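Local atomic coordinates of pentalenene synthase (Streptomyces chartreusis NRRL 3882, PDB entry 6Q4S), a protein that catalyses the magnesium-dependent cyclisation of farnesyl diphosphate, probably to the bicyclic sesquiterpenol 7-epi-alpha-eudesmol. Residues P51-R56 / N71-A76; E125-L130 / T140-S145; S186-E191 / R210-A215; R192-E197 / G297-Q302. All coordinates share one frame; numbering follows the deposited sequence.

Contact 1 (P51-R56 / N71-A76); sequences PQAAAR and NWFSLA
Within the all-helical class I terpene synthase fold, helix 63-79 is joined to the short helix 50-57 by one aromatic ring, that of Phe73, lodged against Ala53 and Ala54. The CA atoms of Ala54 and Phe73 are only 7.1 Å apart, a spacing that small residues on one partner make possible. The ring works with both of its lateral sides. On one, CD2 of Phe73 lies 3.8 Å from CB of Ala54, and CE2 reaches 3.7 Å from CA of the same alanine; on the other, CE1 meets the methyl CB of Ala53 at 3.7 Å, obliquely. The backbone N of Ala54 stands over one ring face, displaced toward the rim. The Phe73 side chain takes an unusual torsion to get there: chi1 is -115°, away from any staggered position, which suggests some strain accepted for the fit. Seven residues after Phe73, just past the end of helix 63-79, begins the DDXXD motif, Asp80 to Asp84, where Asp80 and Asp84 probably bind magnesium. Tyr58 also touches Phe73, and Trp311 of helix 288-313 packs on Ala53, so the ring and its alanine seat are buried.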
loop_
_atom_site.group_PDB
_atom_site.type_symbol
_atom_site.label_atom_id
_atom_site.label_comp_id
_atom_site.label_asym_id
_atom_site.label_seq_id
_atom_site.Cartn_x
_atom_site.Cartn_y
_atom_site.Cartn_z
ATOM N N PRO A 51 7.605 -25.609 5.853
ATOM C CA PRO A 51 8.912 -25.280 6.469
ATOM C C PRO A 51 10.089 -25.439 5.509
ATOM O O PRO A 51 10.953 -24.604 5.423
ATOM C CB PRO A 51 8.976 -26.254 7.634
ATOM C CG PRO A 51 7.552 -26.342 8.018
ATOM C CD PRO A 51 6.790 -26.439 6.740
ATOM N N GLN A 52 10.058 -26.489 4.707
ATOM C CA GLN A 52 11.123 -26.684 3.777
ATOM C C GLN A 52 11.186 -25.601 2.760
ATOM O O GLN A 52 12.257 -25.101 2.416
ATOM C CB GLN A 52 10.995 -28.096 3.155
ATOM C CG GLN A 52 12.111 -28.430 2.203
ATOM C CD GLN A 52 11.713 -29.535 1.223
ATOM O OE1 GLN A 52 10.889 -30.406 1.521
ATOM N NE2 GLN A 52 12.258 -29.458 0.044
ATOM N N ALA A 53 10.031 -25.167 2.235
ATOM C CA ALA A 53 10.050 -24.063 1.292
ATOM C C ALA A 53 10.675 -22.822 1.930
ATOM O O ALA A 53 11.524 -22.123 1.299
ATOM C CB ALA A 53 8.613 -23.784 0.824
ATOM N N ALA A 54 10.256 -22.525 3.177
ATOM C CA ALA A 54 10.833 -21.323 3.835
ATOM C C ALA A 54 12.362 -21.389 3.990
ATOM O O ALA A 54 13.100 -20.411 3.786
ATOM C CB ALA A 54 10.161 -21.109 5.157
ATOM N N ALA A 55 12.840 -22.575 4.356
ATOM C CA ALA A 55 14.292 -22.806 4.518
ATOM C C ALA A 55 15.076 -22.626 3.224
ATOM O O ALA A 55 16.241 -22.193 3.243
ATOM C CB ALA A 55 14.517 -24.219 5.102
ATOM N N ARG A 56 14.455 -22.931 2.081
ATOM C CA ARG A 56 15.120 -22.757 0.721
ATOM C C ARG A 56 14.980 -21.389 0.128
ATOM O O ARG A 56 15.829 -20.925 -0.616
ATOM C CB ARG A 56 14.504 -23.775 -0.220
ATOM C CG ARG A 56 14.727 -25.230 0.132
ATOM C CD ARG A 56 14.082 -26.111 -0.949
ATOM N NE ARG A 56 14.305 -27.528 -0.697
ATOM C CZ ARG A 56 15.465 -28.130 -0.990
ATOM N NH1 ARG A 56 16.468 -27.460 -1.550
ATOM N NH2 ARG A 56 15.611 -29.409 -0.743
ATOM N N ASN A 71 5.942 -19.091 10.001
ATOM C CA ASN A 71 4.632 -18.776 10.471
ATOM C C ASN A 71 3.849 -17.975 9.326
ATOM O O ASN A 71 2.694 -18.284 8.991
ATOM C CB ASN A 71 4.710 -17.978 11.794
ATOM C CG ASN A 71 5.273 -18.793 12.957
ATOM O OD1 ASN A 71 5.287 -20.033 12.947
ATOM N ND2 ASN A 71 5.596 -18.080 14.027
ATOM N N TRP A 72 4.472 -16.945 8.843
ATOM C CA TRP A 72 3.948 -16.173 7.711
ATOM C C TRP A 72 3.577 -17.009 6.490
ATOM O O TRP A 72 2.442 -16.977 6.039
ATOM C CB TRP A 72 4.970 -15.200 7.304
ATOM C CG TRP A 72 4.573 -14.304 6.228
ATOM C CD1 TRP A 72 3.382 -13.677 6.057
ATOM C CD2 TRP A 72 5.388 -13.920 5.171
ATOM N NE1 TRP A 72 3.409 -12.892 4.933
ATOM C CE2 TRP A 72 4.630 -13.041 4.349
ATOM C CE3 TRP A 72 6.684 -14.252 4.793
ATOM C CZ2 TRP A 72 5.180 -12.422 3.237
ATOM C CZ3 TRP A 72 7.205 -13.687 3.694
ATOM C CH2 TRP A 72 6.464 -12.774 2.913
ATOM N N PHE A 73 4.530 -17.806 6.020
ATOM C CA PHE A 73 4.278 -18.784 4.996
ATOM C C PHE A 73 2.972 -19.542 5.219
ATOM O O PHE A 73 2.235 -19.746 4.287
ATOM C CB PHE A 73 5.393 -19.825 4.940
ATOM C CG PHE A 73 6.179 -19.833 3.691
ATOM C CD1 PHE A 73 5.842 -20.683 2.673
ATOM C CD2 PHE A 73 7.335 -19.080 3.567
ATOM C CE1 PHE A 73 6.594 -20.737 1.521
ATOM C CE2 PHE A 73 8.137 -19.168 2.427
ATOM C CZ PHE A 73 7.752 -19.967 1.406
ATOM N N SER A 74 2.721 -20.017 6.433
ATOM C CA SER A 74 1.560 -20.776 6.669
ATOM C C SER A 74 0.248 -19.983 6.450
ATOM O O SER A 74 -0.768 -20.620 6.139
ATOM C CB SER A 74 1.544 -21.421 8.081
ATOM O OG SER A 74 1.348 -20.479 9.113
ATOM N N LEU A 75 0.279 -18.652 6.670
ATOM C CA LEU A 75 -0.934 -17.804 6.667
ATOM C C LEU A 75 -1.570 -17.829 5.317
ATOM O O LEU A 75 -2.747 -18.112 5.204
ATOM C CB LEU A 75 -0.662 -16.328 7.072
ATOM C CG LEU A 75 -0.258 -16.269 8.516
ATOM C CD1 LEU A 75 0.065 -14.877 8.992
ATOM C CD2 LEU A 75 -1.297 -16.921 9.385
ATOM N N ALA A 76 -0.776 -17.567 4.309
ATOM C CA ALA A 76 -1.256 -17.570 2.967
ATOM C C ALA A 76 -1.826 -18.923 2.544
ATOM O O ALA A 76 -2.857 -18.976 1.917
ATOM C CB ALA A 76 -0.135 -17.179 2.047
#

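Contact 2 (E125-L130 / T140-S145); sequences EVWKYL and TRFAAS
Phe142 of helix 136-161 reaches across to Trp127 and Leu130 of the preceding helix 118-131, joining two consecutive helices of the terpene synthase fold. From CB the chain starts with CG anti to the backbone N (chi1 179°), which carries the ring out toward the other helix. CG already comes within 4.1 Å of Trp127 CZ3. The next atom, CD1, makes the closest approach, 3.4 Å to the same Trp127 CZ3, and it also lies near CH2. Farther out, CE1 is 3.8 Å from Trp127 CZ3, on the side of the indole that leads to CE3. The two rings are not a full stack: their planes are near parallel, at 28°, but the six-membered ring of Trp127 and the Phe142 ring are slid apart, centroids 5.4 Å from each other, so they barely overlap. Trp138 and Trp146 also meet the phenyl ring, making it part of a buried aromatic cluster. Thr140, whose CB points away from helix 118-131, hydrogen-bonds Arg148 of the second subunit. At its tip, Phe142 leaves the indole for an aliphatic neighbour whose side chain crosses it at about a right angle: CZ rests 4.1 Å from the methyl CD2 of Leu130.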
loop_
_atom_site.group_PDB
_atom_site.type_symbol
_atom_site.label_atom_id
_atom_site.label_comp_id
_atom_site.label_asym_id
_atom_site.label_seq_id
_atom_site.Cartn_x
_atom_site.Cartn_y
_atom_site.Cartn_z
ATOM N N GLU A 125 0.101 -10.381 14.530
ATOM C CA GLU A 125 1.322 -10.755 15.269
ATOM C C GLU A 125 2.532 -10.806 14.378
ATOM O O GLU A 125 3.495 -10.160 14.692
ATOM C CB GLU A 125 1.168 -12.108 16.013
ATOM C CG GLU A 125 2.455 -12.486 16.774
ATOM C CD GLU A 125 2.478 -13.940 17.246
ATOM O OE1 GLU A 125 1.699 -14.211 18.183
ATOM O OE2 GLU A 125 3.249 -14.765 16.663
ATOM N N VAL A 126 2.422 -11.510 13.246
ATOM C CA VAL A 126 3.527 -11.732 12.344
ATOM C C VAL A 126 4.041 -10.460 11.777
ATOM O O VAL A 126 5.259 -10.301 11.647
ATOM C CB VAL A 126 3.205 -12.800 11.268
ATOM C CG1 VAL A 126 4.158 -12.832 10.084
ATOM C CG2 VAL A 126 3.083 -14.162 11.919
ATOM N N TRP A 127 3.139 -9.548 11.425
ATOM C CA TRP A 127 3.540 -8.283 10.799
ATOM C C TRP A 127 4.384 -7.425 11.739
ATOM O O TRP A 127 5.343 -6.855 11.331
ATOM C CB TRP A 127 2.325 -7.467 10.302
ATOM C CG TRP A 127 2.704 -6.083 9.887
ATOM C CD1 TRP A 127 2.400 -4.931 10.531
ATOM C CD2 TRP A 127 3.537 -5.716 8.793
ATOM N NE1 TRP A 127 2.966 -3.855 9.904
ATOM C CE2 TRP A 127 3.669 -4.310 8.819
ATOM C CE3 TRP A 127 4.198 -6.430 7.802
ATOM C CZ2 TRP A 127 4.400 -3.613 7.883
ATOM C CZ3 TRP A 127 4.949 -5.728 6.896
ATOM C CH2 TRP A 127 5.003 -4.331 6.913
ATOM N N LYS A 128 4.074 -7.429 13.014
ATOM C CA LYS A 128 4.880 -6.755 13.999
ATOM C C LYS A 128 6.333 -7.233 13.974
ATOM O O LYS A 128 7.260 -6.412 13.980
ATOM C CB LYS A 128 4.244 -6.972 15.361
ATOM C CG LYS A 128 5.030 -6.342 16.527
ATOM C CD LYS A 128 4.236 -6.479 17.820
ATOM C CE LYS A 128 3.971 -7.960 18.145
ATOM N NZ LYS A 128 3.302 -8.091 19.477
ATOM N N TYR A 129 6.555 -8.546 13.853
ATOM C CA TYR A 129 7.955 -9.039 13.697
ATOM C C TYR A 129 8.573 -8.817 12.342
ATOM O O TYR A 129 9.755 -8.496 12.224
ATOM C CB TYR A 129 8.013 -10.516 14.005
ATOM C CG TYR A 129 7.706 -10.817 15.466
ATOM C CD1 TYR A 129 8.480 -10.266 16.480
ATOM C CD2 TYR A 129 6.631 -11.632 15.829
ATOM C CE1 TYR A 129 8.212 -10.537 17.817
ATOM C CE2 TYR A 129 6.370 -11.917 17.162
ATOM C CZ TYR A 129 7.155 -11.353 18.142
ATOM O OH TYR A 129 6.898 -11.610 19.453
ATOM N N LEU A 130 7.787 -9.077 11.290
ATOM C CA LEU A 130 8.303 -8.932 9.935
ATOM C C LEU A 130 8.676 -7.492 9.659
ATOM O O LEU A 130 9.676 -7.218 8.970
ATOM C CB LEU A 130 7.223 -9.443 8.990
ATOM C CG LEU A 130 7.541 -10.054 7.669
ATOM C CD1 LEU A 130 8.372 -11.310 7.845
ATOM C CD2 LEU A 130 6.218 -10.391 6.988
ATOM N N THR A 140 6.260 0.281 3.102
ATOM C CA THR A 140 5.339 0.763 2.039
ATOM C C THR A 140 5.368 -0.139 0.820
ATOM O O THR A 140 4.338 -0.531 0.325
ATOM C CB THR A 140 5.736 2.167 1.625
ATOM O OG1 THR A 140 5.399 3.052 2.699
ATOM C CG2 THR A 140 5.056 2.614 0.357
ATOM N N ARG A 141 6.576 -0.460 0.369
ATOM C CA ARG A 141 6.767 -1.377 -0.723
ATOM C C ARG A 141 6.136 -2.752 -0.427
ATOM O O ARG A 141 5.397 -3.266 -1.268
ATOM C CB ARG A 141 8.253 -1.470 -1.092
ATOM C CG ARG A 141 8.598 -2.637 -2.013
ATOM C CD ARG A 141 9.804 -2.357 -2.903
ATOM N NE ARG A 141 11.013 -2.032 -2.151
ATOM C CZ ARG A 141 11.794 -2.885 -1.484
ATOM N NH1 ARG A 141 12.870 -2.403 -0.805
ATOM N NH2 ARG A 141 11.524 -4.182 -1.432
ATOM N N PHE A 142 6.434 -3.332 0.742
ATOM C CA PHE A 142 5.865 -4.615 1.163
ATOM C C PHE A 142 4.335 -4.538 1.179
ATOM O O PHE A 142 3.611 -5.424 0.668
ATOM C CB PHE A 142 6.370 -5.101 2.518
ATOM C CG PHE A 142 5.743 -6.424 2.931
ATOM C CD1 PHE A 142 4.512 -6.476 3.560
ATOM C CD2 PHE A 142 6.358 -7.595 2.635
ATOM C CE1 PHE A 142 3.888 -7.691 3.844
ATOM C CE2 PHE A 142 5.791 -8.819 2.952
ATOM C CZ PHE A 142 4.542 -8.876 3.561
ATOM N N ALA A 143 3.838 -3.473 1.763
ATOM C CA ALA A 143 2.425 -3.340 1.972
ATOM C C ALA A 143 1.675 -3.303 0.627
ATOM O O ALA A 143 0.608 -3.893 0.456
ATOM C CB ALA A 143 2.116 -2.094 2.776
ATOM N N ALA A 144 2.227 -2.607 -0.330
ATOM C CA ALA A 144 1.523 -2.578 -1.620
ATOM C C ALA A 144 1.686 -3.926 -2.330
ATOM O O ALA A 144 0.755 -4.396 -2.893
ATOM C CB ALA A 144 2.063 -1.445 -2.471
ATOM N N SER A 145 2.869 -4.543 -2.314
ATOM C CA SER A 145 3.057 -5.851 -2.945
ATOM C C SER A 145 2.059 -6.916 -2.397
ATOM O O SER A 145 1.353 -7.605 -3.143
ATOM C CB SER A 145 4.506 -6.357 -2.761
ATOM O OG SER A 145 5.478 -5.595 -3.435
#

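Contact 3 (S186-E191 / R210-A215); sequences SIDAGE and RMRDLA
Asp188 and Arg212 both set CG beside the backbone N, but it is the bend in the arginine, at chi3 (62°), that turns its guanidinium end-on to the carboxylate. NH1 and NH2 then grip one and the same oxygen. Arg212 NH1 donates to Asp188 OD1 over 2.9 Å, with an N-H...O angle of 137°, and Arg212 NH2 does so over 2.8 Å, at 141°. Neither bond is straight, as expected when two donors share one acceptor. Both reach the syn side of OD1 from the same face, somewhat out of the carboxylate plane, while OD1 stays close to the plane of the guanidinium. Arg141 NH2 forms a further salt bridge to this oxygen, and Ser145 OG hydrogen-bonds OD2, so the buried carboxylate is held at both oxygens and probably kept ionised. With an alanine at Asp188, the two arginines would probably be left facing each other without the shared negative charge, and Arg212 would be likely to lose its fixed orientation. Ile187 flanks the bridge: its CG2 lies 3.7 Å from Arg212 NH1, and its CD1 meets Ala215 CB at 4.3 Å. Apolar contact thus borders a buried ion pair between helix 183-194 and helix 206-228, in a terpene synthase fold whose latter helix carries Asn223 and Ser227, which with Glu231 probably bind the third magnesium, as in the NSE motif of the family.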
loop_
_atom_site.group_PDB
_atom_site.type_symbol
_atom_site.label_atom_id
_atom_site.label_comp_id
_atom_site.label_asym_id
_atom_site.label_seq_id
_atom_site.Cartn_x
_atom_site.Cartn_y
_atom_site.Cartn_z
ATOM N N SER A 186 7.045 -11.686 -1.685
ATOM C CA SER A 186 7.973 -12.790 -1.278
ATOM C C SER A 186 9.426 -12.379 -1.393
ATOM O O SER A 186 10.226 -12.689 -0.471
ATOM C CB SER A 186 7.642 -14.094 -1.999
ATOM O OG SER A 186 6.277 -14.414 -1.828
ATOM N N ILE A 187 9.768 -11.695 -2.487
ATOM C CA ILE A 187 11.098 -11.143 -2.719
ATOM C C ILE A 187 11.400 -10.024 -1.750
ATOM O O ILE A 187 12.486 -9.995 -1.120
ATOM C CB ILE A 187 11.279 -10.655 -4.157
ATOM C CG1 ILE A 187 11.332 -11.860 -5.115
ATOM C CG2 ILE A 187 12.586 -9.858 -4.317
ATOM C CD1 ILE A 187 10.900 -11.513 -6.540
ATOM N N ASP A 188 10.416 -9.149 -1.532
ATOM C CA ASP A 188 10.575 -8.048 -0.572
ATOM C C ASP A 188 11.011 -8.605 0.802
ATOM O O ASP A 188 11.839 -8.016 1.454
ATOM C CB ASP A 188 9.280 -7.268 -0.377
ATOM C CG ASP A 188 8.825 -6.503 -1.616
ATOM O OD1 ASP A 188 9.636 -6.134 -2.486
ATOM O OD2 ASP A 188 7.630 -6.212 -1.686
ATOM N N ALA A 189 10.464 -9.732 1.227
ATOM C CA ALA A 189 10.766 -10.194 2.541
ATOM C C ALA A 189 12.223 -10.688 2.638
ATOM O O ALA A 189 12.680 -10.963 3.749
ATOM C CB ALA A 189 9.840 -11.305 2.954
ATOM N N GLY A 190 12.905 -10.901 1.503
ATOM C CA GLY A 190 14.280 -11.326 1.543
ATOM C C GLY A 190 15.176 -10.315 2.278
ATOM O O GLY A 190 16.141 -10.685 2.966
ATOM N N GLU A 191 14.833 -9.049 2.130
ATOM C CA GLU A 191 15.560 -7.947 2.744
ATOM C C GLU A 191 15.349 -8.056 4.290
ATOM O O GLU A 191 16.308 -8.000 5.052
ATOM C CB GLU A 191 15.007 -6.616 2.225
ATOM C CG GLU A 191 15.475 -6.250 0.848
ATOM C CD GLU A 191 14.573 -5.251 0.151
ATOM O OE1 GLU A 191 14.843 -4.017 0.137
ATOM O OE2 GLU A 191 13.547 -5.702 -0.371
ATOM N N ARG A 210 11.406 -5.048 -14.006
ATOM C CA ARG A 210 11.198 -6.166 -14.921
ATOM C C ARG A 210 11.682 -7.520 -14.398
ATOM O O ARG A 210 11.059 -8.551 -14.628
ATOM C CB ARG A 210 11.847 -5.778 -16.277
ATOM C CG ARG A 210 11.690 -6.779 -17.364
ATOM C CD ARG A 210 10.277 -6.879 -17.809
ATOM N NE ARG A 210 10.188 -7.750 -18.974
ATOM C CZ ARG A 210 9.052 -8.278 -19.425
ATOM N NH1 ARG A 210 7.862 -8.059 -18.836
ATOM N NH2 ARG A 210 9.105 -9.059 -20.469
ATOM N N MET A 211 12.815 -7.554 -13.698
ATOM C CA MET A 211 13.288 -8.784 -13.113
ATOM C C MET A 211 12.301 -9.432 -12.134
ATOM O O MET A 211 12.139 -10.633 -12.141
ATOM C CB MET A 211 14.632 -8.589 -12.422
ATOM C CG MET A 211 15.759 -8.453 -13.426
ATOM S SD MET A 211 17.340 -7.963 -12.696
ATOM C CE MET A 211 17.877 -9.355 -11.722
ATOM N N ARG A 212 11.657 -8.610 -11.306
ATOM C CA ARG A 212 10.660 -9.072 -10.365
ATOM C C ARG A 212 9.443 -9.649 -11.100
ATOM O O ARG A 212 8.917 -10.704 -10.722
ATOM C CB ARG A 212 10.247 -7.906 -9.437
ATOM C CG ARG A 212 11.361 -7.474 -8.479
ATOM C CD ARG A 212 11.200 -6.071 -7.885
ATOM N NE ARG A 212 10.001 -5.872 -7.059
ATOM C CZ ARG A 212 9.870 -6.167 -5.760
ATOM N NH1 ARG A 212 10.854 -6.717 -5.076
ATOM N NH2 ARG A 212 8.728 -5.873 -5.124
ATOM N N ASP A 213 9.002 -8.947 -12.132
ATOM C CA ASP A 213 7.909 -9.443 -12.970
ATOM C C ASP A 213 8.240 -10.762 -13.651
ATOM O O ASP A 213 7.412 -11.688 -13.607
ATOM C CB ASP A 213 7.541 -8.451 -14.030
ATOM C CG ASP A 213 6.760 -7.273 -13.504
ATOM O OD1 ASP A 213 6.122 -7.300 -12.405
ATOM O OD2 ASP A 213 6.718 -6.313 -14.278
ATOM N N LEU A 214 9.430 -10.885 -14.218
ATOM C CA LEU A 214 9.823 -12.208 -14.820
ATOM C C LEU A 214 10.008 -13.332 -13.817
ATOM O O LEU A 214 9.673 -14.483 -14.082
ATOM C CB LEU A 214 11.093 -12.062 -15.634
ATOM C CG LEU A 214 10.983 -11.142 -16.842
ATOM C CD1 LEU A 214 12.343 -10.728 -17.320
ATOM C CD2 LEU A 214 10.223 -11.792 -18.019
ATOM N N ALA A 215 10.548 -13.022 -12.633
ATOM C CA ALA A 215 10.639 -14.000 -11.586
ATOM C C ALA A 215 9.236 -14.470 -11.233
ATOM O O ALA A 215 8.991 -15.662 -10.983
ATOM C CB ALA A 215 11.345 -13.435 -10.342
#

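Contact 4 (R192-E197 / G297-Q302); sequences RSRGFE and GVEAIQ
Between Arg194 and Phe196, the two residues that reach helix 288-313, the chain breaks out of helix 183-194 at Gly195, whose phi of 89° is positive. This is a helix C-terminus with a glycine in the C' position, and the residues on either side of it tie the end of one helix of the terpene synthase fold to another about a hundred residues later. Arg194 spans the gap with a chain extended from CG to NE, CG being anti to the backbone N. Its NH1 donates to Glu299 OE1 over 3.1 Å, nearly straight at 163°, and this bond is part of a salt bridge. The oxygen lies near the guanidinium plane, at its edge, whereas the donor comes from well above the carboxylate plane of Glu299. Arg194 NH2 stays farther off, 3.8 Å from the same OE1. Glu299 is shared, for its OE2 forms a salt bridge with Arg295, so the carboxylate joins two arginines. A methionine in place of Arg194 would probably leave OE1 of Glu299 without its charged mate and the outer part of this link unfastened. Phe196 turns its CG between the backbone N and the carbonyl carbon (chi1 71°), which brings the ring to helix 288-313 at a residue with no side chain. There CE2 of Phe196 lies 3.5 Å from the backbone N of Gly297, with CZ of the ring 3.6 Å from that nitrogen.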
loop_
_atom_site.group_PDB
_atom_site.type_symbol
_atom_site.label_atom_id
_atom_site.label_comp_id
_atom_site.label_asym_id
_atom_site.label_seq_id
_atom_site.Cartn_x
_atom_site.Cartn_y
_atom_site.Cartn_z
ATOM N N ARG A 192 14.124 -8.312 4.744
ATOM C CA ARG A 192 13.903 -8.542 6.173
ATOM C C ARG A 192 14.671 -9.743 6.728
ATOM O O ARG A 192 15.204 -9.640 7.832
ATOM C CB ARG A 192 12.408 -8.662 6.500
ATOM C CG ARG A 192 12.048 -9.182 7.886
ATOM C CD ARG A 192 12.591 -8.163 8.899
ATOM N NE ARG A 192 12.134 -8.554 10.215
ATOM C CZ ARG A 192 12.816 -9.379 11.005
ATOM N NH1 ARG A 192 13.936 -9.896 10.585
ATOM N NH2 ARG A 192 12.384 -9.713 12.203
ATOM N N SER A 193 14.684 -10.841 5.981
ATOM C CA SER A 193 15.262 -12.090 6.412
ATOM C C SER A 193 16.783 -12.034 6.585
ATOM O O SER A 193 17.328 -12.683 7.478
ATOM C CB SER A 193 14.931 -13.171 5.401
ATOM O OG SER A 193 15.635 -14.335 5.716
ATOM N N ARG A 194 17.438 -11.268 5.733
ATOM C CA ARG A 194 18.859 -11.180 5.681
ATOM C C ARG A 194 19.420 -9.892 6.254
ATOM O O ARG A 194 20.603 -9.826 6.526
ATOM C CB ARG A 194 19.288 -11.349 4.262
ATOM C CG ARG A 194 20.781 -11.641 4.117
ATOM C CD ARG A 194 21.124 -11.855 2.657
ATOM N NE ARG A 194 22.509 -12.248 2.492
ATOM C CZ ARG A 194 23.082 -12.551 1.343
ATOM N NH1 ARG A 194 22.415 -12.530 0.186
ATOM N NH2 ARG A 194 24.350 -12.879 1.361
ATOM N N GLY A 195 18.610 -8.857 6.399
ATOM C CA GLY A 195 18.992 -7.652 7.163
ATOM C C GLY A 195 19.679 -6.652 6.296
ATOM O O GLY A 195 20.714 -6.145 6.657
ATOM N N PHE A 196 19.118 -6.356 5.129
ATOM C CA PHE A 196 19.584 -5.277 4.344
ATOM C C PHE A 196 18.358 -4.658 3.660
ATOM O O PHE A 196 17.287 -5.214 3.741
ATOM C CB PHE A 196 20.604 -5.785 3.305
ATOM C CG PHE A 196 19.979 -6.606 2.180
ATOM C CD1 PHE A 196 19.620 -7.922 2.382
ATOM C CD2 PHE A 196 19.702 -6.035 0.961
ATOM C CE1 PHE A 196 19.014 -8.670 1.377
ATOM C CE2 PHE A 196 19.087 -6.782 -0.051
ATOM C CZ PHE A 196 18.711 -8.088 0.180
ATOM N N GLU A 197 18.555 -3.557 2.962
ATOM C CA GLU A 197 17.563 -2.968 2.091
ATOM C C GLU A 197 18.169 -2.574 0.783
ATOM O O GLU A 197 19.263 -2.010 0.741
ATOM C CB GLU A 197 16.896 -1.760 2.716
ATOM C CG GLU A 197 16.000 -2.188 3.883
ATOM C CD GLU A 197 15.143 -1.074 4.497
ATOM O OE1 GLU A 197 14.909 -0.048 3.741
ATOM O OE2 GLU A 197 14.737 -1.290 5.729
ATOM N N GLY A 297 19.969 -8.238 -3.165
ATOM C CA GLY A 297 18.608 -8.142 -3.754
ATOM C C GLY A 297 18.364 -9.152 -4.857
ATOM O O GLY A 297 17.353 -9.881 -4.866
ATOM N N VAL A 298 19.327 -9.235 -5.763
ATOM C CA VAL A 298 19.258 -10.194 -6.860
ATOM C C VAL A 298 19.317 -11.605 -6.311
ATOM O O VAL A 298 18.565 -12.484 -6.736
ATOM C CB VAL A 298 20.380 -9.909 -7.900
ATOM C CG1 VAL A 298 20.392 -10.970 -8.991
ATOM C CG2 VAL A 298 20.225 -8.522 -8.457
ATOM N N GLU A 299 20.138 -11.843 -5.296
ATOM C CA GLU A 299 20.166 -13.168 -4.705
ATOM C C GLU A 299 18.856 -13.607 -4.063
ATOM O O GLU A 299 18.544 -14.802 -4.108
ATOM C CB GLU A 299 21.351 -13.351 -3.736
ATOM C CG GLU A 299 22.710 -13.212 -4.408
ATOM C CD GLU A 299 23.894 -13.313 -3.419
ATOM O OE1 GLU A 299 23.813 -13.843 -2.242
ATOM O OE2 GLU A 299 24.939 -12.828 -3.852
ATOM N N ALA A 300 18.115 -12.671 -3.450
ATOM C CA ALA A 300 16.813 -12.970 -2.900
ATOM C C ALA A 300 15.860 -13.489 -4.045
ATOM O O ALA A 300 15.111 -14.399 -3.824
ATOM C CB ALA A 300 16.191 -11.715 -2.219
ATOM N N ILE A 301 15.971 -12.923 -5.230
ATOM C CA ILE A 301 15.177 -13.382 -6.369
ATOM C C ILE A 301 15.607 -14.814 -6.718
ATOM O O ILE A 301 14.768 -15.696 -6.801
ATOM C CB ILE A 301 15.267 -12.467 -7.589
ATOM C CG1 ILE A 301 14.804 -11.052 -7.251
ATOM C CG2 ILE A 301 14.364 -13.081 -8.687
ATOM C CD1 ILE A 301 15.070 -10.056 -8.336
ATOM N N GLN A 302 16.922 -15.066 -6.789
ATOM C CA GLN A 302 17.420 -16.418 -7.099
ATOM C C GLN A 302 16.999 -17.436 -6.073
ATOM O O GLN A 302 16.626 -18.587 -6.387
ATOM C CB GLN A 302 18.936 -16.410 -7.176
ATOM C CG GLN A 302 19.542 -15.433 -8.165
ATOM C CD GLN A 302 21.101 -15.392 -8.106
ATOM O OE1 GLN A 302 21.728 -15.873 -7.170
ATOM N NE2 GLN A 302 21.697 -14.842 -9.134
#

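In the fold
Contacts 1, 2 and 3 are buried and contact 4 only partly so, and the chemistry follows that gradient incompletely: contacts 1 and 2 are apolar and aromatic, contact 3 buries an ion pair, and contact 4 places its ion pair nearer the surface. Trp72, neighbour of Phe73, bridges the first three, touching Phe142 and Leu130 of contact 2 and Ala189 of contact 3. Contacts 3 and 4 both use helix 183-194, and Ala215 of one packs on Ile301 of the other. Contact 2 meets contact 3 through charge, Arg141 with Glu191, and meets contact 4 where Arg192 NH2 probably hydrogen-bonds Tyr129 O.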